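Local coordinates for exopolygalacturonate lyase (Vibrio vulnificus, PDB 5A29), which probably cleaves pectate by beta-elimination, as a family 2 polysaccharide lyase with a bound metal ion, at residues A[176-181]-A[245-250]; A[239-244]-A[344-349]; A[159-164]-A[538-543]; A[187-192]-A[263-268]. All blocks are in the same frame, centred on the assembly; numbering follows the deposited sequence. Where two conformers were deposited one is given.

Interaction 1: residues A[176-181]-A[245-250]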
# COMPACT_ATOMS: atom_id res chain seq x y z
N TYR A 176 4.56 -11.90 15.91
CA TYR A 176 4.16 -11.77 14.50
C TYR A 176 5.30 -11.19 13.62
O TYR A 176 5.61 -11.77 12.59
CB TYR A 176 2.87 -10.93 14.33
CG TYR A 176 2.60 -10.76 12.86
CD1 TYR A 176 2.14 -11.82 12.12
CD2 TYR A 176 2.92 -9.56 12.22
CE1 TYR A 176 1.98 -11.73 10.77
CE2 TYR A 176 2.78 -9.44 10.83
CZ TYR A 176 2.33 -10.53 10.13
OH TYR A 176 2.13 -10.44 8.80
N ILE A 177 5.83 -10.03 14.00
CA ILE A 177 6.89 -9.38 13.21
C ILE A 177 8.11 -10.32 13.04
O ILE A 177 8.69 -10.44 11.95
CB ILE A 177 7.29 -8.04 13.86
CG1 ILE A 177 6.11 -7.05 13.73
CG2 ILE A 177 8.57 -7.44 13.27
CD1 ILE A 177 6.33 -5.79 14.58
N LYS A 178 8.51 -10.99 14.13
CA LYS A 178 9.64 -11.97 14.07
C LYS A 178 9.30 -13.16 13.19
O LYS A 178 10.12 -13.60 12.39
CB LYS A 178 10.02 -12.40 15.52
CG LYS A 178 10.69 -11.27 16.30
CD LYS A 178 11.05 -11.79 17.73
CE LYS A 178 11.79 -10.71 18.50
NZ LYS A 178 12.13 -11.18 19.88
N ALA A 179 8.04 -13.60 13.22
CA ALA A 179 7.60 -14.73 12.40
C ALA A 179 7.50 -14.32 10.95
O ALA A 179 7.79 -15.12 10.06
CB ALA A 179 6.25 -15.28 12.88
N PHE A 180 7.12 -13.06 10.71
CA PHE A 180 6.94 -12.58 9.29
C PHE A 180 8.36 -12.63 8.63
O PHE A 180 8.56 -13.16 7.55
CB PHE A 180 6.40 -11.11 9.44
CG PHE A 180 6.21 -10.37 8.12
CD1 PHE A 180 5.94 -11.03 6.94
CD2 PHE A 180 6.23 -8.99 8.13
CE1 PHE A 180 5.69 -10.33 5.73
CE2 PHE A 180 6.01 -8.25 6.94
CZ PHE A 180 5.78 -8.93 5.73
N TRP A 181 9.33 -12.01 9.27
CA TRP A 181 10.72 -12.04 8.74
C TRP A 181 11.22 -13.51 8.59
O TRP A 181 11.73 -13.90 7.55
CB TRP A 181 11.65 -11.21 9.61
CG TRP A 181 11.71 -9.76 9.23
CD1 TRP A 181 10.71 -8.78 9.44
CD2 TRP A 181 12.78 -9.09 8.56
NE1 TRP A 181 11.14 -7.56 8.93
CE2 TRP A 181 12.41 -7.72 8.41
CE3 TRP A 181 14.07 -9.51 8.11
CZ2 TRP A 181 13.25 -6.78 7.84
CZ3 TRP A 181 14.91 -8.58 7.51
CH2 TRP A 181 14.51 -7.22 7.40
N TYR A 245 11.11 -1.93 11.69
CA TYR A 245 11.27 -0.66 12.37
C TYR A 245 10.18 -0.40 13.42
O TYR A 245 10.42 0.29 14.42
CB TYR A 245 11.31 0.45 11.36
CG TYR A 245 12.67 0.79 10.84
CD1 TYR A 245 13.58 1.49 11.64
CD2 TYR A 245 13.05 0.44 9.52
CE1 TYR A 245 14.84 1.87 11.16
CE2 TYR A 245 14.32 0.83 9.03
CZ TYR A 245 15.19 1.55 9.84
OH TYR A 245 16.43 1.99 9.37
N GLN A 246 8.98 -0.93 13.19
CA GLN A 246 7.90 -0.79 14.21
C GLN A 246 8.20 -1.71 15.42
O GLN A 246 7.94 -1.35 16.58
CB GLN A 246 6.52 -1.16 13.62
CG GLN A 246 6.03 -0.16 12.59
CD GLN A 246 6.24 1.27 13.06
OE1 GLN A 246 5.56 1.71 13.99
NE2 GLN A 246 7.23 1.98 12.50
N LEU A 247 8.81 -2.83 15.19
CA LEU A 247 9.25 -3.64 16.36
C LEU A 247 10.24 -2.84 17.23
O LEU A 247 10.08 -2.74 18.48
CB LEU A 247 9.77 -5.03 15.92
CG LEU A 247 10.45 -5.89 17.02
CD1 LEU A 247 9.48 -6.31 18.11
CD2 LEU A 247 11.08 -7.16 16.41
N ASP A 248 11.24 -2.23 16.58
CA ASP A 248 12.21 -1.44 17.32
C ASP A 248 11.51 -0.31 18.05
O ASP A 248 11.92 0.08 19.14
CB ASP A 248 13.24 -0.78 16.38
CG ASP A 248 14.20 0.17 17.11
OD1 ASP A 248 15.12 -0.34 17.75
OD2 ASP A 248 14.10 1.41 17.03
N TRP A 249 10.58 0.35 17.37
CA TRP A 249 9.91 1.49 17.95
C TRP A 249 9.02 1.11 19.15
O TRP A 249 8.95 1.89 20.11
CB TRP A 249 9.02 2.19 16.88
CG TRP A 249 8.29 3.42 17.39
CD1 TRP A 249 6.94 3.55 17.65
CD2 TRP A 249 8.87 4.67 17.68
NE1 TRP A 249 6.66 4.82 18.05
CE2 TRP A 249 7.83 5.53 18.11
CE3 TRP A 249 10.16 5.18 17.61
CZ2 TRP A 249 8.05 6.86 18.44
CZ3 TRP A 249 10.37 6.50 17.94
CH2 TRP A 249 9.32 7.32 18.38
N LEU A 250 8.31 -0.01 19.05
CA LEU A 250 7.24 -0.36 19.97
C LEU A 250 7.70 -1.13 21.20
O LEU A 250 7.18 -0.90 22.33
CB LEU A 250 6.11 -1.14 19.27
CG LEU A 250 5.41 -0.24 18.21
CD1 LEU A 250 4.60 -1.14 17.28
CD2 LEU A 250 4.49 0.81 18.86
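Lys178 NZ, at the end of a side chain that passes Leu247, is gripped by three groups. Glu174 makes a salt bridge with it, and the backbone oxygens of Asn255 and Asp205 accept hydrogen bonds. The polar end is thus held beyond the contact, and the aliphatic part does the touching. Lys178 crosses Leu247 at about a right angle, with CG 4.1 Å from Leu247 CD2. Its chain is fully extended, which carries the ammonium past the leucine.

Ile177 supplies the rest of the contact. Its CD1 and CG2 both come within 3.8 Å of Leu247 CB, one atom from each branch. CG2 also faces Leu247 CD2 at 4.0 Å. With Ile177 CG1 beside the backbone N (chi1 -68°), both branches can reach the leucine. The pairing joins helix 170-184 to helix 234-250 in the helical barrel, the (alpha/alpha)7 type known for family 2 lyases. Ile177 and Leu247 are the residues nearest in backbone, with 7.0 Å between their CA atoms. All three touching residues are buried, and no hydrogen bond links the two segments.

Other contacts surround this apolar patch. Ile177 also rests on Ala243 and on Tyr162, while Leu247 leans on Phe208 and on Ser259 of helix 259-272. One turn on from Ile177, Trp181 NE1 donates to the backbone oxygen of Leu240.

Interaction 2: residues A[239-244]-A[344-349]. With EDO (1,2-ethanediol), chain M.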
# COMPACT_ATOMS: atom_id res chain seq x y z
N ASP A 239 7.06 -3.86 3.27
CA ASP A 239 6.34 -4.31 4.51
C ASP A 239 7.36 -4.85 5.52
O ASP A 239 7.19 -4.74 6.72
CB ASP A 239 5.42 -5.49 4.19
CG ASP A 239 3.92 -5.10 4.07
OD1 ASP A 239 3.35 -4.35 4.93
OD2 ASP A 239 3.31 -5.63 3.16
N LEU A 240 8.37 -5.59 5.03
CA LEU A 240 9.40 -6.08 5.98
C LEU A 240 10.16 -5.00 6.71
O LEU A 240 10.36 -5.10 7.92
CB LEU A 240 10.39 -7.04 5.26
CG LEU A 240 9.70 -8.39 4.93
CD1 LEU A 240 10.53 -9.14 3.88
CD2 LEU A 240 9.44 -9.29 6.15
N ILE A 241 10.53 -3.96 5.98
CA ILE A 241 11.28 -2.80 6.52
C ILE A 241 10.36 -2.12 7.56
O ILE A 241 10.79 -1.87 8.68
CB ILE A 241 11.61 -1.79 5.40
CG1 ILE A 241 12.75 -2.35 4.47
CG2 ILE A 241 12.11 -0.49 5.95
CD1 ILE A 241 12.75 -1.73 3.11
N TYR A 242 9.10 -1.88 7.16
CA TYR A 242 8.13 -1.23 8.05
C TYR A 242 8.00 -2.04 9.37
O TYR A 242 8.02 -1.45 10.46
CB TYR A 242 6.75 -1.03 7.32
CG TYR A 242 5.69 -0.38 8.23
CD1 TYR A 242 5.93 0.85 8.87
CD2 TYR A 242 4.43 -0.98 8.37
CE1 TYR A 242 4.94 1.42 9.70
CE2 TYR A 242 3.46 -0.42 9.20
CZ TYR A 242 3.72 0.78 9.83
OH TYR A 242 2.76 1.28 10.72
N ALA A 243 7.84 -3.36 9.25
CA ALA A 243 7.60 -4.20 10.43
C ALA A 243 8.80 -4.20 11.37
O ALA A 243 8.63 -4.03 12.58
CB ALA A 243 7.21 -5.60 10.05
N ALA A 244 10.00 -4.26 10.82
CA ALA A 244 11.24 -4.36 11.65
C ALA A 244 11.40 -3.05 12.38
O ALA A 244 11.65 -3.02 13.58
CB ALA A 244 12.43 -4.57 10.75
N LEU A 344 9.00 8.14 4.57
CA LEU A 344 8.73 9.44 5.21
C LEU A 344 8.13 9.30 6.59
O LEU A 344 8.41 10.13 7.46
CB LEU A 344 7.80 10.33 4.33
CG LEU A 344 8.56 10.80 3.01
CD1 LEU A 344 7.55 11.31 1.95
CD2 LEU A 344 9.62 11.87 3.27
N HIS A 345 7.23 8.35 6.76
CA HIS A 345 6.63 8.12 8.08
C HIS A 345 7.73 7.70 9.11
O HIS A 345 7.76 8.18 10.24
CB HIS A 345 5.55 7.01 7.94
CG HIS A 345 5.06 6.51 9.25
ND1 HIS A 345 4.43 7.33 10.16
CD2 HIS A 345 5.16 5.29 9.85
CE1 HIS A 345 4.10 6.62 11.23
NE2 HIS A 345 4.52 5.37 11.06
N LEU A 346 8.62 6.82 8.70
CA LEU A 346 9.73 6.37 9.57
C LEU A 346 10.74 7.50 9.82
O LEU A 346 11.23 7.67 10.96
CB LEU A 346 10.47 5.20 8.89
CG LEU A 346 9.70 3.90 8.74
CD1 LEU A 346 10.55 2.86 8.01
CD2 LEU A 346 9.14 3.33 10.06
N ALA A 347 10.99 8.33 8.82
CA ALA A 347 11.91 9.44 9.05
C ALA A 347 11.37 10.35 10.16
O ALA A 347 12.16 10.88 10.98
CB ALA A 347 12.12 10.28 7.80
N GLU A 348 10.08 10.67 10.06
CA GLU A 348 9.41 11.55 11.00
C GLU A 348 9.29 10.89 12.37
O GLU A 348 9.56 11.54 13.37
CB GLU A 348 7.99 11.91 10.53
CG GLU A 348 7.47 13.05 11.37
CD GLU A 348 6.10 13.57 10.93
OE1 GLU A 348 5.46 12.97 10.04
OE2 GLU A 348 5.68 14.62 11.50
N GLN A 349 8.89 9.63 12.42
CA GLN A 349 8.70 8.93 13.68
C GLN A 349 10.04 8.89 14.47
O GLN A 349 10.07 9.14 15.68
CB GLN A 349 8.22 7.54 13.39
CG GLN A 349 7.90 6.72 14.62
CD GLN A 349 7.47 5.32 14.27
OE1 GLN A 349 8.20 4.58 13.59
NE2 GLN A 349 6.28 4.94 14.69
C1 EDO M . 3.38 11.26 7.99
O1 EDO M . 2.84 10.40 9.00
C2 EDO M . 4.80 10.75 7.66
O2 EDO M . 5.79 11.73 7.22
O HOH W 1 3.28 3.22 12.40
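Tyr242 and Leu346 face each other where helices 239-244 and 344-349 run nearly parallel, 17° apart, their axes 11.3 Å from each other at closest approach. Side chains span the distance between them. Leu346 CD2 lies at the edge of the Tyr242 ring, near its plane and 4.2 Å from CD1. The other branch of the leucine, CD1, meets Ile241 CG2 at 4.2 Å.

His345 joins from one side. Its CD2 is 3.9 Å from Tyr242 CE1, which sits at the edge of the imidazole and near its plane. Both aromatic side chains leave their helices with CG anti to the backbone N (chi1 178° for Tyr242, 169° for His345), and this directs them into the same gap. A water completes the pairing. It lies in the plane of the Tyr242 ring, 2.6 Å from Tyr242 OH, and is 2.8 Å from His345 NE2. The water therefore bridges these two polar atoms by hydrogen bonds, beside the contact of Tyr242 CE1 with His345 CD2.

On the far side of His345, a 1,2-ethanediol, probably from the crystallisation liquor, lies near its ND1 edge. Its O2 is 3.1 Å from Glu348 OE1.

Helix 259-272 closes over the apolar end, with Met267 on both Ile241 and Leu346. Leu543 from a late loop touches Tyr242 and His345, and helix 417-426 packs against Leu344 and Glu348.

Interaction 3: residues A[159-164]-A[538-543]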
# COMPACT_ATOMS: atom_id res chain seq x y z
N TYR A 159 0.92 -3.08 5.05
CA TYR A 159 1.19 -2.09 6.13
C TYR A 159 0.16 -2.11 7.27
O TYR A 159 -0.62 -1.13 7.46
CB TYR A 159 1.30 -0.70 5.58
CG TYR A 159 2.20 -0.52 4.36
CD1 TYR A 159 3.48 -1.10 4.31
CD2 TYR A 159 1.81 0.30 3.29
CE1 TYR A 159 4.30 -0.91 3.18
CE2 TYR A 159 2.64 0.54 2.20
CZ TYR A 159 3.89 -0.09 2.16
OH TYR A 159 4.76 0.13 1.10
N PRO A 160 0.14 -3.22 8.03
CA PRO A 160 -0.78 -3.37 9.18
C PRO A 160 -0.67 -2.28 10.22
O PRO A 160 0.36 -1.58 10.33
CB PRO A 160 -0.36 -4.73 9.81
CG PRO A 160 0.43 -5.45 8.72
CD PRO A 160 1.08 -4.37 7.91
N TYR A 161 -1.69 -2.20 11.06
CA TYR A 161 -1.76 -1.11 12.03
C TYR A 161 -0.98 -1.54 13.29
O TYR A 161 -1.52 -1.63 14.40
CB TYR A 161 -3.26 -0.85 12.32
CG TYR A 161 -3.65 0.39 13.15
CD1 TYR A 161 -2.76 1.42 13.42
CD2 TYR A 161 -4.98 0.50 13.61
CE1 TYR A 161 -3.17 2.53 14.15
CE2 TYR A 161 -5.38 1.58 14.35
CZ TYR A 161 -4.51 2.56 14.62
OH TYR A 161 -4.95 3.61 15.38
N TYR A 162 0.34 -1.73 13.13
CA TYR A 162 1.14 -2.25 14.25
C TYR A 162 1.02 -1.60 15.61
O TYR A 162 0.97 -2.32 16.58
CB TYR A 162 2.67 -2.37 13.87
CG TYR A 162 2.94 -3.38 12.74
CD1 TYR A 162 2.66 -4.73 12.87
CD2 TYR A 162 3.48 -2.95 11.52
CE1 TYR A 162 2.91 -5.65 11.85
CE2 TYR A 162 3.74 -3.87 10.51
CZ TYR A 162 3.50 -5.20 10.66
OH TYR A 162 3.73 -6.03 9.57
N PRO A 163 1.08 -0.26 15.70
CA PRO A 163 1.04 0.35 17.01
C PRO A 163 -0.26 -0.01 17.75
O PRO A 163 -0.24 -0.16 18.99
CB PRO A 163 1.03 1.84 16.71
CG PRO A 163 1.79 1.95 15.38
CD PRO A 163 1.26 0.76 14.64
N PHE A 164 -1.36 -0.21 17.03
CA PHE A 164 -2.61 -0.51 17.74
C PHE A 164 -2.59 -1.99 18.07
O PHE A 164 -3.02 -2.45 19.16
CB PHE A 164 -3.83 -0.18 16.82
CG PHE A 164 -5.12 -0.58 17.44
CD1 PHE A 164 -5.69 0.23 18.47
CD2 PHE A 164 -5.77 -1.73 17.03
CE1 PHE A 164 -6.86 -0.16 19.11
CE2 PHE A 164 -6.97 -2.12 17.63
CZ PHE A 164 -7.50 -1.34 18.70
N GLN A 538 -3.14 13.30 16.40
CA GLN A 538 -3.57 12.21 17.23
C GLN A 538 -4.19 11.05 16.43
O GLN A 538 -4.48 10.02 16.97
CB GLN A 538 -4.57 12.69 18.30
CG GLN A 538 -3.90 13.64 19.33
CD GLN A 538 -4.90 14.47 20.10
OE1 GLN A 538 -5.89 13.95 20.60
NE2 GLN A 538 -4.66 15.78 20.17
N VAL A 539 -4.48 11.25 15.14
CA VAL A 539 -5.15 10.23 14.32
C VAL A 539 -4.12 9.32 13.63
O VAL A 539 -3.08 9.78 13.28
CB VAL A 539 -6.00 10.94 13.24
CG1 VAL A 539 -6.63 9.95 12.30
CG2 VAL A 539 -7.04 11.86 13.90
N ALA A 540 -4.42 8.04 13.45
CA ALA A 540 -3.51 7.11 12.73
C ALA A 540 -3.17 7.69 11.35
O ALA A 540 -4.04 8.15 10.61
CB ALA A 540 -4.20 5.76 12.56
N PRO A 541 -1.89 7.69 10.98
CA PRO A 541 -1.63 8.28 9.65
C PRO A 541 -1.97 7.29 8.52
O PRO A 541 -1.98 6.06 8.73
CB PRO A 541 -0.10 8.51 9.65
CG PRO A 541 0.38 7.44 10.61
CD PRO A 541 -0.67 7.40 11.74
N TYR A 542 -2.33 7.87 7.37
CA TYR A 542 -2.61 7.06 6.19
C TYR A 542 -1.23 6.67 5.61
O TYR A 542 -0.48 7.55 5.29
CB TYR A 542 -3.32 7.95 5.18
CG TYR A 542 -3.50 7.27 3.85
CD1 TYR A 542 -4.30 6.14 3.73
CD2 TYR A 542 -2.78 7.71 2.76
CE1 TYR A 542 -4.40 5.46 2.51
CE2 TYR A 542 -2.88 7.04 1.54
CZ TYR A 542 -3.72 5.97 1.42
OH TYR A 542 -3.75 5.31 0.20
N LEU A 543 -1.02 5.38 5.39
CA LEU A 543 0.25 4.84 4.92
C LEU A 543 0.15 4.13 3.57
O LEU A 543 1.20 3.64 3.09
CB LEU A 543 0.86 3.90 5.96
CG LEU A 543 1.17 4.64 7.30
CD1 LEU A 543 1.64 3.54 8.25
CD2 LEU A 543 2.21 5.72 7.12
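Tyr159 and Tyr161 are the two side chains through which segment 159-164 meets the late loop 538-543. Tyr161 is the centre of an inverse gamma turn and also the N-cap residue of helix 162-168. In the fold, the contact brings the start of this helix against the loop between helix 521-532 and strand 552-553. No hydrogen bond passes between the two segments.

The Tyr159 ring approaches the backbone of Leu543, with CD2 3.4 Å from Leu543 O. This oxygen meets the ring obliquely. Further along, Ala540 CB packs on the end of the other tyrosine. It is 3.6 Å from Tyr161 OH and 3.7 Å from Tyr161 CE1. Swung away from its backbone N (chi1 -171°), the Tyr161 ring reaches across to the alanine although its first bond does not point there.

Polar partners outside the segments position both tyrosines. Tyr159 OH is hydrogen-bonded to Ser238, and its backbone N donates to Asp239. Tyr161 OH pairs with Thr95 of helix 88-101, while its backbone N is held by Gln88. On the loop side, Tyr542 stacks on Phe471.

The turn itself is held by a weak bond of 2.8 Å from Tyr162 N to Pro160 O. Tyr159 just before it has a left-handed backbone (phi 44°, psi 67°). The helix then turns back over Tyr161: Phe164 CB sits above the centre of its ring, 3.3 Å from the plane.

Interaction 4: residues A[187-192]-A[263-268]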
# COMPACT_ATOMS: atom_id res chain seq x y z
N ASP A 187 16.97 -16.14 2.35
CA ASP A 187 18.45 -16.21 2.28
C ASP A 187 18.93 -14.99 2.99
O ASP A 187 18.65 -13.90 2.56
CB ASP A 187 18.85 -16.14 0.80
CG ASP A 187 20.35 -16.26 0.54
OD1 ASP A 187 21.20 -15.73 1.29
OD2 ASP A 187 20.69 -16.78 -0.55
N TRP A 188 19.63 -15.18 4.10
CA TRP A 188 20.12 -14.03 4.87
C TRP A 188 21.34 -13.28 4.35
O TRP A 188 21.85 -12.38 5.02
CB TRP A 188 20.35 -14.46 6.32
CG TRP A 188 19.04 -14.84 6.92
CD1 TRP A 188 18.44 -16.08 6.93
CD2 TRP A 188 18.14 -13.94 7.55
NE1 TRP A 188 17.18 -15.99 7.55
CE2 TRP A 188 16.99 -14.69 7.95
CE3 TRP A 188 18.19 -12.58 7.85
CZ2 TRP A 188 15.91 -14.12 8.64
CZ3 TRP A 188 17.10 -11.99 8.50
CH2 TRP A 188 15.96 -12.78 8.89
N GLN A 189 21.82 -13.66 3.17
CA GLN A 189 22.84 -12.83 2.52
C GLN A 189 22.31 -12.16 1.26
O GLN A 189 22.67 -11.02 0.99
CB GLN A 189 24.19 -13.58 2.29
CG GLN A 189 25.15 -12.99 1.23
CD GLN A 189 25.93 -11.72 1.64
OE1 GLN A 189 27.18 -11.78 1.79
NE2 GLN A 189 25.25 -10.55 1.69
N SER A 190 21.44 -12.82 0.51
CA SER A 190 20.94 -12.16 -0.71
C SER A 190 19.66 -11.37 -0.43
O SER A 190 19.24 -10.56 -1.27
CB SER A 190 20.64 -13.24 -1.75
OG SER A 190 19.58 -14.03 -1.29
N LEU A 191 19.01 -11.71 0.69
CA LEU A 191 17.70 -11.11 1.10
C LEU A 191 16.63 -11.35 0.05
O LEU A 191 15.68 -10.56 -0.09
CB LEU A 191 17.86 -9.61 1.48
CG LEU A 191 18.21 -9.33 2.95
CD1 LEU A 191 17.08 -9.77 3.87
CD2 LEU A 191 19.47 -10.12 3.35
N ASP A 192 16.75 -12.49 -0.64
CA ASP A 192 15.64 -12.99 -1.42
C ASP A 192 14.46 -13.18 -0.47
O ASP A 192 14.64 -13.74 0.59
CB ASP A 192 16.02 -14.32 -2.08
CG ASP A 192 16.84 -14.10 -3.35
OD1 ASP A 192 16.60 -13.06 -4.02
OD2 ASP A 192 17.76 -14.90 -3.65
N GLY A 263 16.17 -3.78 9.44
CA GLY A 263 15.35 -2.81 8.62
C GLY A 263 16.22 -1.82 7.87
O GLY A 263 16.01 -1.56 6.64
N GLN A 264 17.24 -1.26 8.55
CA GLN A 264 18.14 -0.36 7.92
C GLN A 264 18.93 -1.05 6.76
O GLN A 264 19.11 -0.46 5.69
CB GLN A 264 19.14 0.24 8.93
CG GLN A 264 20.13 1.19 8.31
CD GLN A 264 21.18 1.66 9.32
OE1 GLN A 264 21.85 0.85 9.95
NE2 GLN A 264 21.32 2.95 9.45
N TYR A 265 19.42 -2.25 7.00
CA TYR A 265 20.24 -2.96 5.95
C TYR A 265 19.36 -3.12 4.68
O TYR A 265 19.78 -2.83 3.56
CB TYR A 265 20.67 -4.31 6.48
CG TYR A 265 21.33 -5.16 5.41
CD1 TYR A 265 22.67 -4.90 5.01
CD2 TYR A 265 20.61 -6.13 4.72
CE1 TYR A 265 23.28 -5.64 3.98
CE2 TYR A 265 21.19 -6.87 3.69
CZ TYR A 265 22.55 -6.64 3.34
OH TYR A 265 23.14 -7.40 2.30
N LEU A 266 18.17 -3.65 4.88
CA LEU A 266 17.27 -3.93 3.74
C LEU A 266 16.89 -2.65 3.01
O LEU A 266 16.99 -2.53 1.78
CB LEU A 266 16.05 -4.73 4.23
CG LEU A 266 15.02 -5.12 3.16
CD1 LEU A 266 15.66 -5.90 1.96
CD2 LEU A 266 13.93 -5.97 3.79
N MET A 267 16.50 -1.62 3.74
CA MET A 267 16.18 -0.32 3.11
C MET A 267 17.38 0.24 2.30
O MET A 267 17.24 0.79 1.18
CB MET A 267 15.73 0.69 4.17
CG MET A 267 15.41 2.06 3.62
SD MET A 267 14.99 3.32 4.89
CE MET A 267 13.65 2.56 5.73
N THR A 268 18.58 0.11 2.89
CA THR A 268 19.79 0.63 2.26
C THR A 268 20.13 -0.08 0.93
O THR A 268 20.73 0.54 0.07
CB THR A 268 20.98 0.39 3.27
OG1 THR A 268 20.77 1.32 4.33
CG2 THR A 268 22.29 0.78 2.64
O HOH W 2 21.68 -8.43 0.32
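The loop 187-192, shaped by an Asx turn and an ST turn, rests on helix 259-272 by way of Leu191. Leu191 CD2 is 3.7 Å from Tyr265 CE2. Its CG lies in the plane of the tyrosine ring, at the edge, 3.9 Å from the same CE2. Leu191 CB faces Leu266 CD1 at 4.3 Å, so one leucine covers two successive residues of the helix. Tyr265 extends toward the loop, its ring carried there by a first torsion that turns it from the backbone N (chi1 172°).

The polar end of Tyr265 is tied in separately. A water donates to Tyr265 OH at 2.7 Å and also to Gln189 O, joining the ring to the loop backbone. Tyr265 OH is further hydrogen-bonded to the backbone oxygen of Ala214, and Gln189 NE2 bonds to that same oxygen.

Within the loop, Asp187 OD1 accepts two backbone N-H groups. Gln189 N reaches it at 2.9 Å on the anti side, close to the carboxylate plane. Ser190 N comes at 3.0 Å from above that plane. Asp192 N then donates to Ser190 OG at 3.3 Å, and the Asp192 carboxylate binds backbone N atoms of Lys229 and Leu231. With Leu191 N also bonded to Asp187 O, at 2.9 Å, the two bonds to Asp187 OD1 make an Asx motif, with an ST turn at Ser190.

How the interactions relate
Interactions 1 and 2 share helix 234-250, and their centres are about 11 Å apart. Interaction 3 lies about 11 Å from interaction 2 and touches it through the Tyr162 and Tyr242 rings. Interaction 4 is about 15 Å from both 1 and 2, and about 24 Å from 3, which it does not touch. Along the chain, 159-164 comes first and 538-543 last, so interaction 3 spans all the others. The segments of 1, 2 and 4 alternate in sequence. Helix 234-250 touches helices 170-184, 259-272 and 331-349, and one continuous packed region joins early and late parts of the lyase.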